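Local coordinates for protein DynE7 (Micromonospora chersina, PDB 2XEM) that probably acts as a hot-dog fold thioesterase in the polyketide pathway that makes the enediyne antitumour agent dynemicin, and binds a conjugated polyene ketone, at residues H15-T18 / F19-N23; H32-H35 / W36-H39. One frame throughout, in Å; residues are numbered along the deposited sequence.

Contact 1: H15-T18 / F19-N23; sequences HVVT and FDETN
At the end of strand 11-16, where the chain bends into the short 3-10 turn 19-21, Thr18 and Glu21 grip each other twice. Glu21 N donates to Thr18 O at 3.0 Å, and in return Thr18 N donates to Glu21 OE1 at 3.2 Å, nearly straight at 167°, reaching the anti side of the carboxylate somewhat out of its plane. The extended Glu21 side chain thus runs back along the residues that follow the strand, where Glu21 OE1 lies 3.6 Å from Val17 CA. Glu21 OE1 sits in the plane of the His15 ring, at its edge, 2.8 Å from His15 NE2, while His15 NE2 makes a weak, bent bond to Glu21 OE2. Glu21 OE2 also accepts a hydrogen bond from Trp36 NE1. Replacing Glu21 by an alanine would probably leave Thr18 N and the Trp36 indole N-H without their acceptor and deprive the His15 ring edge of its carboxylate. Thr18 OG1, lying between its backbone N and carbonyl carbon (chi1 52°), donates to the syn side of Asp20 OD2 at 2.6 Å; Asp20 OD1 is taken by His35 of the third subunit. Phe19 O receives both Thr22 N and, in its carbonyl plane at 2.6 Å, Thr22 OG1. The 3-10 turn lies in the hot-dog fold's link between first strand and long helix, here also at subunit interfaces.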
# COMPACT_ATOMS: atom_id res chain seq x y z
N HIS D 15 6.55 13.01 -7.69
CA HIS D 15 5.45 12.28 -7.07
C HIS D 15 4.46 13.24 -6.41
O HIS D 15 4.86 14.08 -5.63
CB HIS D 15 5.99 11.22 -6.09
CG HIS D 15 4.95 10.65 -5.19
ND1 HIS D 15 4.75 11.21 -3.96
CD2 HIS D 15 4.04 9.65 -5.36
CE1 HIS D 15 3.73 10.58 -3.42
NE2 HIS D 15 3.28 9.63 -4.19
N VAL D 16 3.18 13.12 -6.73
CA VAL D 16 2.14 13.88 -6.03
C VAL D 16 1.58 12.99 -4.91
O VAL D 16 1.13 11.87 -5.18
CB VAL D 16 1.06 14.44 -7.00
CG1 VAL D 16 -0.07 15.15 -6.23
CG2 VAL D 16 1.69 15.38 -8.04
N VAL D 17 1.61 13.48 -3.66
CA VAL D 17 1.10 12.74 -2.50
C VAL D 17 -0.42 12.53 -2.62
O VAL D 17 -1.19 13.49 -2.84
CB VAL D 17 1.47 13.40 -1.16
CG1 VAL D 17 0.88 12.61 0.02
CG2 VAL D 17 3.00 13.57 -1.01
N THR D 18 -0.85 11.27 -2.46
CA THR D 18 -2.28 10.95 -2.49
C THR D 18 -2.80 10.70 -1.09
O THR D 18 -2.01 10.42 -0.18
CB THR D 18 -2.57 9.82 -3.50
OG1 THR D 18 -1.68 8.73 -3.20
CG2 THR D 18 -2.33 10.25 -4.96
N PHE D 19 -4.12 10.76 -0.89
CA PHE D 19 -4.72 10.52 0.43
C PHE D 19 -4.39 9.17 1.02
O PHE D 19 -4.23 9.07 2.25
CB PHE D 19 -6.25 10.72 0.38
CG PHE D 19 -6.68 12.13 0.68
CD1 PHE D 19 -6.26 13.19 -0.13
CD2 PHE D 19 -7.56 12.40 1.72
CE1 PHE D 19 -6.71 14.49 0.12
CE2 PHE D 19 -7.99 13.71 1.98
CZ PHE D 19 -7.54 14.75 1.20
N ASP D 20 -4.29 8.13 0.18
CA ASP D 20 -3.97 6.79 0.65
C ASP D 20 -2.55 6.66 1.21
O ASP D 20 -2.22 5.62 1.81
CB ASP D 20 -4.27 5.71 -0.41
CG ASP D 20 -3.42 5.75 -1.69
OD1 ASP D 20 -3.66 4.95 -2.55
OD2 ASP D 20 -2.55 6.65 -1.82
N GLU D 21 -1.72 7.71 1.05
CA GLU D 21 -0.36 7.72 1.59
C GLU D 21 -0.30 8.50 2.91
O GLU D 21 0.74 8.54 3.58
CB GLU D 21 0.64 8.31 0.59
CG GLU D 21 0.84 7.42 -0.61
CD GLU D 21 1.72 8.05 -1.66
OE1 GLU D 21 1.63 9.28 -1.90
OE2 GLU D 21 2.56 7.32 -2.22
N THR D 22 -1.41 9.13 3.27
CA THR D 22 -1.49 9.83 4.53
C THR D 22 -1.97 8.86 5.62
O THR D 22 -2.11 7.67 5.37
CB THR D 22 -2.34 11.12 4.39
OG1 THR D 22 -3.71 10.75 4.18
CG2 THR D 22 -1.82 12.07 3.27
N ASN D 23 -2.15 9.37 6.84
CA ASN D 23 -2.66 8.61 7.97
C ASN D 23 -3.38 9.57 8.89
O ASN D 23 -3.40 10.77 8.62
CB ASN D 23 -1.53 7.82 8.65
CG ASN D 23 -0.59 8.67 9.44
OD1 ASN D 23 -0.69 8.74 10.66
ND2 ASN D 23 0.28 9.38 8.77

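Contact 2: H32-H35 / W36-H39; sequences HYLH and WQGH
Trp36 lies back over the preceding turn of helix 32-48 and makes the dense half of this contact. Trp36 CG is anti to its carbonyl carbon (chi1 -60°), which lays one indole face over His32 O, 3.2 Å from Trp36 CG. His32 O also accepts Trp36 N at 3.0 Å, so this one carbonyl closes the helix turn and lies against the ring face. Farther out, the six-membered ring slides beside Tyr33: Trp36 CZ3 stands over one face of the phenol, off centre toward the rim and 3.7 Å from Tyr33 CD1, with the two planes inclined at 44°. On the next flank Leu34 and Gln37 run side by side; CD1 of Leu34 touches the amide, 3.6 Å from Gln37 NE2. That amide nitrogen is held chiefly by the hydroxyl of Tyr101, which also binds Tyr33 O, while Gln37 N has merely weak bonds to Tyr33 O and Leu34 O.

The histidine side is looser and partly exposed. His39 lays one ring face over His35 O, 3.4 Å from His39 CG, and His39 N donates to His35 O at 3.0 Å; otherwise the side chains hardly meet, His35 CB and His39 NE2 being 4.0 Å apart. The His35 ring leads away to other chains, where ND1 binds Asp20 of the third subunit and NE2 pairs with His35 of the fourth.

In the fold, the histidines face other subunits, Tyr33, Trp36 and Gln37 turn to the sheet, against Tyr101 and Phe99 of strand 94-105 and Leu112 of strand 110-124, and Leu34 lies between, touching Cys67 of strand 60-71 and also Leu34 of the fourth subunit.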
# COMPACT_ATOMS: atom_id res chain seq x y z
N HIS D 32 5.82 4.96 3.14
CA HIS D 32 5.66 5.42 1.76
C HIS D 32 6.89 6.01 1.12
O HIS D 32 7.10 5.84 -0.08
CB HIS D 32 4.41 6.32 1.58
CG HIS D 32 3.15 5.61 2.00
ND1 HIS D 32 2.73 4.45 1.36
CD2 HIS D 32 2.31 5.87 3.02
CE1 HIS D 32 1.64 4.07 1.99
NE2 HIS D 32 1.35 4.88 3.01
N TYR D 33 7.74 6.67 1.91
CA TYR D 33 9.01 7.24 1.43
C TYR D 33 9.92 6.15 0.84
O TYR D 33 10.68 6.41 -0.10
CB TYR D 33 9.72 7.98 2.56
CG TYR D 33 9.05 9.28 2.96
CD1 TYR D 33 9.57 10.51 2.55
CD2 TYR D 33 7.92 9.29 3.78
CE1 TYR D 33 9.01 11.71 2.98
CE2 TYR D 33 7.34 10.49 4.20
CZ TYR D 33 7.89 11.69 3.81
OH TYR D 33 7.33 12.86 4.24
N LEU D 34 9.86 4.94 1.40
CA LEU D 34 10.61 3.79 0.87
C LEU D 34 10.02 3.27 -0.42
O LEU D 34 10.79 2.94 -1.29
CB LEU D 34 10.78 2.65 1.92
CG LEU D 34 11.77 2.94 3.07
CD1 LEU D 34 13.10 3.48 2.56
CD2 LEU D 34 11.16 3.89 4.14
N HIS D 35 8.67 3.22 -0.56
CA HIS D 35 8.03 2.89 -1.84
C HIS D 35 8.52 3.82 -2.93
O HIS D 35 8.80 3.36 -4.03
CB HIS D 35 6.49 2.98 -1.77
CG HIS D 35 5.86 1.89 -1.01
ND1 HIS D 35 5.29 0.83 -1.63
CD2 HIS D 35 5.68 1.76 0.33
CE1 HIS D 35 4.82 0.05 -0.68
NE2 HIS D 35 5.05 0.58 0.52
N TRP D 36 8.63 5.14 -2.61
CA TRP D 36 9.02 6.16 -3.56
C TRP D 36 10.43 5.97 -4.12
O TRP D 36 10.68 6.38 -5.25
CB TRP D 36 8.87 7.56 -2.96
CG TRP D 36 7.48 7.93 -2.53
CD1 TRP D 36 6.31 7.29 -2.84
CD2 TRP D 36 7.14 9.03 -1.70
NE1 TRP D 36 5.26 7.92 -2.23
CE2 TRP D 36 5.73 9.00 -1.52
CE3 TRP D 36 7.88 10.07 -1.08
CZ2 TRP D 36 5.06 9.95 -0.76
CZ3 TRP D 36 7.21 10.99 -0.29
CH2 TRP D 36 5.81 10.94 -0.15
N GLN D 37 11.34 5.36 -3.35
CA GLN D 37 12.68 4.95 -3.82
C GLN D 37 12.55 3.94 -4.96
O GLN D 37 13.25 4.05 -5.96
CB GLN D 37 13.49 4.32 -2.68
CG GLN D 37 13.90 5.34 -1.64
CD GLN D 37 14.76 4.76 -0.55
OE1 GLN D 37 15.12 3.58 -0.54
NE2 GLN D 37 15.12 5.58 0.41
N GLY D 38 11.65 2.96 -4.77
CA GLY D 38 11.31 1.96 -5.77
C GLY D 38 10.75 2.62 -7.02
O GLY D 38 11.23 2.34 -8.12
N HIS D 39 9.74 3.49 -6.87
CA HIS D 39 9.12 4.19 -8.00
C HIS D 39 10.17 5.00 -8.76
O HIS D 39 10.19 5.02 -10.00
CB HIS D 39 8.03 5.16 -7.53
CG HIS D 39 6.96 4.58 -6.67
ND1 HIS D 39 6.74 3.22 -6.57
CD2 HIS D 39 6.06 5.22 -5.89
CE1 HIS D 39 5.70 3.08 -5.78
NE2 HIS D 39 5.27 4.25 -5.33

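The two contacts come in series along the chain, 15-23 before 32-39, with centres 12 Å apart. Contact 1 is the exit from strand 11-16; contact 2 is the first two turns of helix 32-48, the long helix packed on the antiparallel sheet of the hot-dog fold. The Glu21 carboxylate and the Trp36 indole join them, and the His15 ring meets the indole. The loop is thereby fastened to the helix start. Both contacts also touch the third subunit, so loop and helix both contribute to the contact with the third subunit of the tetramer, with a bound polyene ketone about 12 Å from the side chain of Thr22 and about 11 Å from that of His32.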